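Local structure of haloalkane dehalogenase (Mycobacterium rhodesiae, 4MJ3) at residues A[137-148]-A[238-247]; A[82-90]-A[199-209]. The protein hydrolyses the carbon-halogen bond of haloalkanes, probably giving an alcohol and a halide ion, as other haloalkane dehalogenases do. All blocks are in the same frame, centred on the assembly; numbering follows the deposited sequence.

Contact 1: residues A[137-148]-A[238-247]; sequences PDRFARVVAANT and FEKPFLSAFS
V143, V144 and A145 pair with F242, L243 and S244 as neighbouring parallel strands. The short strand axes run 4.7 Å apart and diverge by only 13°. Four backbone bonds hold the ladder. V143 N donates to P241 O and L243 N to V143 O. A145 N then donates to L243 O, and A245 N to A145 O.

Polar side chains tie both ends. K240 bends at its third torsion (chi3 -75°) and brings NZ to P137 O at 2.8 Å and F140 O at 2.9 Å. Both carbonyls are met from above their planes. F140 N reaches P137 O from the opposite face, so that oxygen is gripped twice. A water joins K240 NZ to D138 OD1. At the other end the amide of N147 pairs with S247. Its OD1 accepts from S247 N at 3.0 Å, and its ND2 donates to S247 OG, which lies close to the amide plane. Here too a backbone amide meets a ring face: N147 N sits over the centre of the F246 ring, 3.3 Å above its plane.

Apolar contacts line one face of the sheet. V143 has CG1 anti to its backbone N (chi1 178°), which brings CG1 to 3.5 Å from F242 CE2. Its other methyl, CG2, lies 3.9 Å from F238 CE2. The methyl of A145 meets F242 CZ. On the other face, V144 and L243 point the same way, side by side.

The pair forms one edge of the alpha/beta hydrolase sheet, with 242-244 outermost and 117-121 on the far side of 140-145. Helix 282-300 covers V144 and L243 through F297. Helices 124-135 and 256-263 cover the face of V143, A145 and F242.

Contact 2: residues A[82-90]-A[199-209]; sequences VGFGRSDKP and PFPDASYQAGA
K89 sends its chain across P199 and F200. CG lies anti to the carbonyl carbon (chi1 -56°) and the middle is extended, which brings CD to 3.5 Å from Y205 O and CE to 3.5 Å from P199 O. A bend at the last torsion turns NZ to its own loop, where it donates to G85 O and S87 O. F84 leaves its backbone pointing away from 199-209, but chi1 -62° brings the far end of its ring back, with CZ 3.5 Å from A209 N.

The F200 ring turns its edge to the loop, with G83 O in the ring plane, 3.4 Å from F200 CE1. F84 CD2 is also near this edge, 4.0 Å from F200 CZ. P199 packs its CB and CG against G85, in the type II' turn F84-S87. G83 CA and G208 CA lie 4.7 Å apart.

Two waters bridge the backbones. One donates to G83 O and Y205 O and accepts from A209 N. The other donates to P90 O and S204 O and accepts from A207 N.

Segment 199-209 lies in the helical insertion between strands 140-145 and 242-244, consistent with the cap of haloalkane dehalogenases. The contact joins it to the loop after strand 75-79. Strand 89-90 pairs with strand 3-4, whose L4 touches Y205. T6 bonds to both K89 NZ and P199 O. The F84 ring meets that of F212.

How the contacts relate
Both contacts are largely buried, but they lie on opposite sides of the chain's centre, with their own centres about 28 Å apart. They do not touch, and no helix or strand belongs to both. Contact 1 is part of the main sheet. Direct backbone bonds carry it, with apolar packing on the sheet faces and polar side chains at the ends. Contact 2 joins a loop and a short strand to another loop and the helix start that follows it. Its backbones are bridged by water, while rings, prolines and a lysine chain supply the direct packing. Each contact joins parts some 90 to 110 residues apart in the chain, and their segments alternate along it.

Contact 1: residues A[137-148]-A[238-247]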
loop_
_atom_site.group_PDB
_atom_site.type_symbol
_atom_site.label_atom_id
_atom_site.label_comp_id
_atom_site.label_asym_id
_atom_site.label_seq_id
_atom_site.Cartn_x
_atom_site.Cartn_y
_atom_site.Cartn_z
ATOM N N PRO A 137 -2.794 15.144 8.811
ATOM C CA PRO A 137 -1.342 15.376 8.761
ATOM C C PRO A 137 -0.622 15.272 10.112
ATOM O O PRO A 137 0.526 14.874 10.148
ATOM C CB PRO A 137 -1.233 16.788 8.176
ATOM C CG PRO A 137 -2.552 17.421 8.434
ATOM C CD PRO A 137 -3.549 16.306 8.317
ATOM N N ASP A 138 -1.311 15.592 11.210
ATOM C CA ASP A 138 -0.718 15.514 12.540
ATOM C C ASP A 138 -0.329 14.091 12.947
ATOM O O ASP A 138 0.492 13.932 13.836
ATOM C CB ASP A 138 -1.651 16.092 13.612
ATOM C CG ASP A 138 -1.835 17.591 13.490
ATOM O OD1 ASP A 138 -1.085 18.251 12.737
ATOM O OD2 ASP A 138 -2.738 18.118 14.167
ATOM N N ARG A 139 -0.913 13.076 12.318
ATOM C CA ARG A 139 -0.589 11.679 12.643
ATOM C C ARG A 139 0.755 11.226 12.062
ATOM O O ARG A 139 1.339 10.244 12.543
ATOM C CB ARG A 139 -1.701 10.756 12.150
ATOM C CG ARG A 139 -1.509 9.259 12.444
ATOM C CD ARG A 139 -1.401 8.998 13.928
ATOM N NE ARG A 139 -2.510 9.650 14.613
ATOM C CZ ARG A 139 -3.652 9.064 14.950
ATOM N NH1 ARG A 139 -3.856 7.770 14.749
ATOM N NH2 ARG A 139 -4.611 9.792 15.518
ATOM N N PHE A 140 1.234 11.920 11.023
ATOM C CA PHE A 140 2.406 11.476 10.255
ATOM C C PHE A 140 3.628 12.354 10.488
ATOM O O PHE A 140 3.615 13.542 10.174
ATOM C CB PHE A 140 2.050 11.413 8.769
ATOM C CG PHE A 140 0.938 10.449 8.484
ATOM C CD1 PHE A 140 1.200 9.098 8.303
ATOM C CD2 PHE A 140 -0.386 10.874 8.491
ATOM C CE1 PHE A 140 0.175 8.200 8.080
ATOM C CE2 PHE A 140 -1.419 9.984 8.271
ATOM C CZ PHE A 140 -1.144 8.641 8.071
ATOM N N ALA A 141 4.673 11.763 11.072
ATOM C CA ALA A 141 5.921 12.465 11.291
ATOM C C ALA A 141 6.704 12.630 9.982
ATOM O O ALA A 141 7.374 13.658 9.785
ATOM C CB ALA A 141 6.773 11.723 12.315
ATOM N N ARG A 142 6.661 11.599 9.135
ATOM C CA ARG A 142 7.424 11.571 7.870
ATOM C C ARG A 142 6.690 10.695 6.863
ATOM O O ARG A 142 5.868 9.856 7.251
ATOM C CB ARG A 142 8.810 10.984 8.057
ATOM C CG ARG A 142 9.578 11.474 9.275
ATOM C CD ARG A 142 10.909 10.791 9.355
ATOM N NE ARG A 142 11.583 11.043 10.619
ATOM C CZ ARG A 142 11.380 10.360 11.750
ATOM N NH1 ARG A 142 10.487 9.364 11.838
ATOM N NH2 ARG A 142 12.051 10.710 12.835
ATOM N N VAL A 143 7.005 10.888 5.582
ATOM C CA VAL A 143 6.391 10.101 4.505
ATOM C C VAL A 143 7.450 9.669 3.489
ATOM O O VAL A 143 8.290 10.481 3.081
ATOM C CB VAL A 143 5.292 10.911 3.786
ATOM C CG1 VAL A 143 4.717 10.095 2.642
ATOM C CG2 VAL A 143 4.208 11.337 4.766
ATOM N N VAL A 144 7.425 8.390 3.127
ATOM C CA VAL A 144 8.211 7.843 2.022
ATOM C C VAL A 144 7.222 7.356 0.969
ATOM O O VAL A 144 6.389 6.492 1.244
ATOM C CB VAL A 144 9.095 6.670 2.479
ATOM C CG1 VAL A 144 9.889 6.124 1.297
ATOM C CG2 VAL A 144 9.998 7.126 3.593
ATOM N N ALA A 145 7.304 7.931 -0.225
ATOM C CA ALA A 145 6.474 7.514 -1.350
ATOM C C ALA A 145 7.331 6.754 -2.336
ATOM O O ALA A 145 8.370 7.251 -2.778
ATOM C CB ALA A 145 5.852 8.728 -2.023
ATOM N N ALA A 146 6.885 5.570 -2.716
ATOM C CA ALA A 146 7.607 4.725 -3.659
ATOM C C ALA A 146 6.648 4.094 -4.651
ATOM O O ALA A 146 5.846 3.228 -4.283
ATOM C CB ALA A 146 8.357 3.636 -2.905
ATOM N N ASN A 147 6.750 4.500 -5.916
ATOM C CA ASN A 147 5.925 3.933 -6.981
ATOM C C ASN A 147 4.456 4.031 -6.625
ATOM O O ASN A 147 3.737 3.016 -6.511
ATOM C CB ASN A 147 6.329 2.492 -7.291
ATOM C CG ASN A 147 7.734 2.385 -7.856
ATOM O OD1 ASN A 147 8.383 3.389 -8.149
ATOM N ND2 ASN A 147 8.187 1.149 -8.040
ATOM N N THR A 148 4.018 5.274 -6.471
ATOM C CA THR A 148 2.650 5.558 -6.079
ATOM C C THR A 148 2.286 6.966 -6.551
ATOM O O THR A 148 3.094 7.626 -7.208
ATOM C CB THR A 148 2.478 5.400 -4.554
ATOM O OG1 THR A 148 1.081 5.440 -4.229
ATOM C CG2 THR A 148 3.223 6.476 -3.788
ATOM N N PHE A 238 2.086 20.191 3.402
ATOM C CA PHE A 238 2.765 19.265 4.316
ATOM C C PHE A 238 4.250 19.604 4.330
ATOM O O PHE A 238 4.965 19.350 3.354
ATOM C CB PHE A 238 2.519 17.814 3.885
ATOM C CG PHE A 238 3.018 16.775 4.868
ATOM C CD1 PHE A 238 2.246 16.410 5.953
ATOM C CD2 PHE A 238 4.209 16.121 4.650
ATOM C CE1 PHE A 238 2.684 15.440 6.845
ATOM C CE2 PHE A 238 4.675 15.170 5.554
ATOM C CZ PHE A 238 3.905 14.821 6.644
ATOM N N GLU A 239 4.715 20.163 5.444
ATOM C CA GLU A 239 6.077 20.675 5.587
ATOM C C GLU A 239 7.034 19.683 6.233
ATOM O O GLU A 239 8.255 19.924 6.273
ATOM C CB GLU A 239 6.055 21.944 6.440
ATOM C CG GLU A 239 5.238 23.067 5.842
ATOM C CD GLU A 239 5.950 23.790 4.726
ATOM O OE1 GLU A 239 7.164 23.563 4.529
ATOM O OE2 GLU A 239 5.296 24.603 4.050
ATOM N N LYS A 240 6.493 18.591 6.756
ATOM C CA LYS A 240 7.299 17.590 7.425
ATOM C C LYS A 240 8.025 16.724 6.391
ATOM O O LYS A 240 7.688 16.753 5.197
ATOM C CB LYS A 240 6.461 16.755 8.394
ATOM C CG LYS A 240 6.160 17.508 9.684
ATOM C CD LYS A 240 5.222 16.763 10.617
ATOM C CE LYS A 240 3.789 16.828 10.113
ATOM N NZ LYS A 240 2.855 16.164 11.054
ATOM N N PRO A 241 9.035 15.975 6.836
ATOM C CA PRO A 241 9.890 15.274 5.852
ATOM C C PRO A 241 9.170 14.314 4.908
ATOM O O PRO A 241 8.362 13.478 5.336
ATOM C CB PRO A 241 10.899 14.530 6.738
ATOM C CG PRO A 241 10.998 15.378 7.947
ATOM C CD PRO A 241 9.594 15.865 8.197
ATOM N N PHE A 242 9.478 14.457 3.625
ATOM C CA PHE A 242 8.880 13.653 2.568
ATOM C C PHE A 242 9.995 13.176 1.636
ATOM O O PHE A 242 10.751 13.998 1.098
ATOM C CB PHE A 242 7.877 14.510 1.811
ATOM C CG PHE A 242 7.074 13.731 0.809
ATOM C CD1 PHE A 242 7.612 13.387 -0.409
ATOM C CD2 PHE A 242 5.776 13.357 1.114
ATOM C CE1 PHE A 242 6.859 12.659 -1.328
ATOM C CE2 PHE A 242 5.027 12.639 0.213
ATOM C CZ PHE A 242 5.578 12.293 -1.002
ATOM N N LEU A 243 10.098 11.852 1.473
ATOM C CA LEU A 243 11.116 11.222 0.654
ATOM C C LEU A 243 10.500 10.548 -0.557
ATOM O O LEU A 243 9.528 9.785 -0.436
ATOM C CB LEU A 243 11.876 10.154 1.454
ATOM C CG LEU A 243 13.073 9.516 0.722
ATOM C CD1 LEU A 243 14.240 10.493 0.667
ATOM C CD2 LEU A 243 13.513 8.223 1.378
ATOM N N SER A 244 11.050 10.858 -1.719
ATOM C CA SER A 244 10.719 10.165 -2.950
ATOM C C SER A 244 11.730 9.042 -3.116
ATOM O O SER A 244 12.922 9.311 -3.214
ATOM C CB SER A 244 10.790 11.131 -4.138
ATOM O OG SER A 244 10.460 10.461 -5.337
ATOM N N ALA A 245 11.237 7.803 -3.168
ATOM C CA ALA A 245 12.038 6.603 -3.334
ATOM C C ALA A 245 11.397 5.649 -4.343
ATOM O O ALA A 245 11.223 4.451 -4.086
ATOM C CB ALA A 245 12.235 5.923 -1.985
ATOM N N PHE A 246 11.082 6.193 -5.519
ATOM C CA PHE A 246 10.571 5.420 -6.640
ATOM C C PHE A 246 11.702 4.591 -7.263
ATOM O O PHE A 246 12.899 4.898 -7.097
ATOM C CB PHE A 246 9.987 6.340 -7.727
ATOM C CG PHE A 246 8.668 6.969 -7.390
ATOM C CD1 PHE A 246 8.451 7.640 -6.177
ATOM C CD2 PHE A 246 7.622 6.931 -8.318
ATOM C CE1 PHE A 246 7.232 8.253 -5.916
ATOM C CE2 PHE A 246 6.398 7.566 -8.066
ATOM C CZ PHE A 246 6.193 8.203 -6.856
ATOM N N SER A 247 11.337 3.520 -7.965
ATOM C CA SER A 247 12.296 2.718 -8.706
ATOM C C SER A 247 12.428 3.203 -10.134
ATOM O O SER A 247 11.700 4.110 -10.570
ATOM C CB SER A 247 11.893 1.236 -8.672
ATOM O OG SER A 247 10.718 1.023 -9.435
HETATM O O HOH W 1 1.015 18.290 11.023
HETATM O O HOH W 2 8.276 4.540 -10.749
#

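Contact 2: residues A[82-90]-A[199-209]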
loop_
_atom_site.group_PDB
_atom_site.type_symbol
_atom_site.label_atom_id
_atom_site.label_comp_id
_atom_site.label_asym_id
_atom_site.label_seq_id
_atom_site.Cartn_x
_atom_site.Cartn_y
_atom_site.Cartn_z
ATOM N N VAL A 82 -8.637 -4.213 3.451
ATOM C CA VAL A 82 -9.862 -4.997 3.349
ATOM C C VAL A 82 -9.905 -5.528 1.920
ATOM O O VAL A 82 -9.695 -4.789 0.969
ATOM C CB VAL A 82 -11.096 -4.133 3.684
ATOM C CG1 VAL A 82 -12.386 -4.870 3.378
ATOM C CG2 VAL A 82 -11.074 -3.723 5.162
ATOM N N GLY A 83 -10.224 -6.816 1.779
ATOM C CA GLY A 83 -10.207 -7.469 0.477
ATOM C C GLY A 83 -8.921 -8.233 0.181
ATOM O O GLY A 83 -8.865 -8.937 -0.837
ATOM N N PHE A 84 -7.910 -8.124 1.054
ATOM C CA PHE A 84 -6.548 -8.610 0.740
ATOM C C PHE A 84 -5.901 -9.331 1.905
ATOM O O PHE A 84 -6.310 -9.161 3.055
ATOM C CB PHE A 84 -5.687 -7.406 0.290
ATOM C CG PHE A 84 -6.222 -6.756 -0.948
ATOM C CD1 PHE A 84 -7.222 -5.804 -0.858
ATOM C CD2 PHE A 84 -5.815 -7.189 -2.214
ATOM C CE1 PHE A 84 -7.808 -5.282 -1.996
ATOM C CE2 PHE A 84 -6.400 -6.656 -3.359
ATOM C CZ PHE A 84 -7.377 -5.692 -3.237
ATOM N N GLY A 85 -4.908 -10.148 1.602
ATOM C CA GLY A 85 -4.088 -10.741 2.629
ATOM C C GLY A 85 -4.917 -11.579 3.575
ATOM O O GLY A 85 -5.714 -12.404 3.131
ATOM N N ARG A 86 -4.699 -11.373 4.873
ATOM C CA ARG A 86 -5.432 -12.057 5.912
ATOM C C ARG A 86 -6.592 -11.216 6.485
ATOM O O ARG A 86 -7.208 -11.611 7.470
ATOM C CB ARG A 86 -4.457 -12.497 6.997
ATOM C CG ARG A 86 -3.354 -13.392 6.470
ATOM C CD ARG A 86 -2.442 -13.909 7.577
ATOM N NE ARG A 86 -3.099 -14.981 8.316
ATOM C CZ ARG A 86 -2.494 -15.920 9.029
ATOM N NH1 ARG A 86 -1.176 -15.930 9.159
ATOM N NH2 ARG A 86 -3.232 -16.849 9.633
ATOM N N SER A 87 -6.914 -10.093 5.839
ATOM C CA SER A 87 -8.076 -9.303 6.217
ATOM C C SER A 87 -9.362 -9.889 5.627
ATOM O O SER A 87 -9.329 -10.670 4.668
ATOM C CB SER A 87 -7.918 -7.840 5.814
ATOM O OG SER A 87 -6.867 -7.196 6.551
ATOM N N ASP A 88 -10.482 -9.558 6.248
ATOM C CA ASP A 88 -11.782 -9.979 5.732
ATOM C C ASP A 88 -12.076 -9.364 4.362
ATOM O O ASP A 88 -11.496 -8.349 3.978
ATOM C CB ASP A 88 -12.897 -9.612 6.715
ATOM C CG ASP A 88 -12.932 -10.523 7.934
ATOM O OD1 ASP A 88 -12.223 -11.550 7.942
ATOM O OD2 ASP A 88 -13.693 -10.205 8.883
ATOM N N LYS A 89 -12.993 -10.007 3.630
ATOM C CA LYS A 89 -13.155 -9.760 2.205
ATOM C C LYS A 89 -14.646 -9.686 1.827
ATOM O O LYS A 89 -15.295 -10.699 1.554
ATOM C CB LYS A 89 -12.441 -10.843 1.381
ATOM C CG LYS A 89 -10.956 -10.981 1.715
ATOM C CD LYS A 89 -10.249 -12.011 0.860
ATOM C CE LYS A 89 -8.756 -11.989 1.111
ATOM N NZ LYS A 89 -8.407 -12.310 2.517
ATOM N N PRO A 90 -15.197 -8.473 1.832
ATOM C CA PRO A 90 -16.518 -8.238 1.292
ATOM C C PRO A 90 -16.666 -8.911 -0.088
ATOM O O PRO A 90 -15.716 -8.908 -0.882
ATOM C CB PRO A 90 -16.579 -6.710 1.198
ATOM C CG PRO A 90 -15.688 -6.261 2.327
ATOM C CD PRO A 90 -14.575 -7.245 2.363
ATOM N N PRO A 199 -4.351 -15.649 -0.233
ATOM C CA PRO A 199 -5.604 -15.007 0.181
ATOM C C PRO A 199 -6.850 -15.367 -0.625
ATOM O O PRO A 199 -7.966 -15.099 -0.166
ATOM C CB PRO A 199 -5.298 -13.512 -0.005
ATOM C CG PRO A 199 -3.814 -13.420 0.106
ATOM C CD PRO A 199 -3.336 -14.645 -0.623
ATOM N N PHE A 200 -6.673 -15.923 -1.818
ATOM C CA PHE A 200 -7.758 -16.023 -2.806
ATOM C C PHE A 200 -7.999 -17.484 -3.281
ATOM O O PHE A 200 -7.620 -17.853 -4.392
ATOM C CB PHE A 200 -7.411 -15.152 -4.021
ATOM C CG PHE A 200 -7.122 -13.713 -3.685
ATOM C CD1 PHE A 200 -8.056 -12.930 -3.004
ATOM C CD2 PHE A 200 -5.906 -13.147 -4.028
ATOM C CE1 PHE A 200 -7.779 -11.626 -2.667
ATOM C CE2 PHE A 200 -5.629 -11.825 -3.714
ATOM C CZ PHE A 200 -6.576 -11.055 -3.052
ATOM N N PRO A 201 -8.602 -18.326 -2.426
ATOM C CA PRO A 201 -8.859 -19.720 -2.826
ATOM C C PRO A 201 -9.655 -19.838 -4.118
ATOM O O PRO A 201 -9.473 -20.799 -4.864
ATOM C CB PRO A 201 -9.666 -20.294 -1.652
ATOM C CG PRO A 201 -9.355 -19.421 -0.491
ATOM C CD PRO A 201 -8.923 -18.082 -1.015
ATOM N N ASP A 202 -10.518 -18.871 -4.390
ATOM C CA ASP A 202 -11.221 -18.806 -5.650
ATOM C C ASP A 202 -11.719 -17.388 -5.902
ATOM O O ASP A 202 -11.475 -16.495 -5.098
ATOM C CB ASP A 202 -12.372 -19.842 -5.687
ATOM C CG ASP A 202 -13.417 -19.596 -4.628
ATOM O OD1 ASP A 202 -13.809 -18.445 -4.415
ATOM O OD2 ASP A 202 -13.873 -20.571 -4.004
ATOM N N ALA A 203 -12.432 -17.198 -7.004
ATOM C CA ALA A 203 -12.845 -15.869 -7.443
ATOM C C ALA A 203 -13.780 -15.164 -6.475
ATOM O O ALA A 203 -13.829 -13.940 -6.470
ATOM C CB ALA A 203 -13.479 -15.942 -8.826
ATOM N N SER A 204 -14.484 -15.918 -5.622
ATOM C CA SER A 204 -15.440 -15.305 -4.687
ATOM C C SER A 204 -14.741 -14.413 -3.660
ATOM O O SER A 204 -15.373 -13.505 -3.106
ATOM C CB SER A 204 -16.276 -16.362 -3.969
ATOM O OG SER A 204 -15.487 -17.099 -3.073
ATOM N N TYR A 205 -13.446 -14.647 -3.447
ATOM C CA TYR A 205 -12.626 -13.880 -2.527
ATOM C C TYR A 205 -11.945 -12.663 -3.186
ATOM O O TYR A 205 -11.208 -11.944 -2.509
ATOM C CB TYR A 205 -11.524 -14.757 -1.924
ATOM C CG TYR A 205 -12.001 -15.865 -1.039
ATOM C CD1 TYR A 205 -12.458 -17.058 -1.585
ATOM C CD2 TYR A 205 -12.027 -15.721 0.331
ATOM C CE1 TYR A 205 -12.897 -18.089 -0.768
ATOM C CE2 TYR A 205 -12.449 -16.752 1.163
ATOM C CZ TYR A 205 -12.877 -17.926 0.606
ATOM O OH TYR A 205 -13.327 -18.955 1.422
ATOM N N GLN A 206 -12.173 -12.445 -4.480
ATOM C CA GLN A 206 -11.373 -11.485 -5.245
ATOM C C GLN A 206 -12.108 -10.209 -5.661
ATOM O O GLN A 206 -11.630 -9.494 -6.516
ATOM C CB GLN A 206 -10.787 -12.171 -6.495
ATOM C CG GLN A 206 -9.781 -13.264 -6.189
ATOM C CD GLN A 206 -9.181 -13.840 -7.456
ATOM O OE1 GLN A 206 -9.892 -14.067 -8.440
ATOM N NE2 GLN A 206 -7.876 -14.058 -7.447
ATOM N N ALA A 207 -13.272 -9.930 -5.078
ATOM C CA ALA A 207 -14.028 -8.753 -5.458
ATOM C C ALA A 207 -13.228 -7.471 -5.256
ATOM O O ALA A 207 -13.319 -6.561 -6.080
ATOM C CB ALA A 207 -15.358 -8.693 -4.712
ATOM N N GLY A 208 -12.466 -7.400 -4.164
ATOM C CA GLY A 208 -11.641 -6.221 -3.870
ATOM C C GLY A 208 -10.512 -6.091 -4.881
ATOM O O GLY A 208 -10.214 -5.005 -5.364
ATOM N N ALA A 209 -9.896 -7.228 -5.202
ATOM C CA ALA A 209 -8.824 -7.264 -6.210
ATOM C C ALA A 209 -9.327 -6.884 -7.627
ATOM O O ALA A 209 -8.633 -6.197 -8.363
ATOM C CB ALA A 209 -8.147 -8.640 -6.212
HETATM O O HOH W 3 -10.659 -9.186 -2.987
HETATM O O HOH W 4 -14.422 -10.970 -2.512
#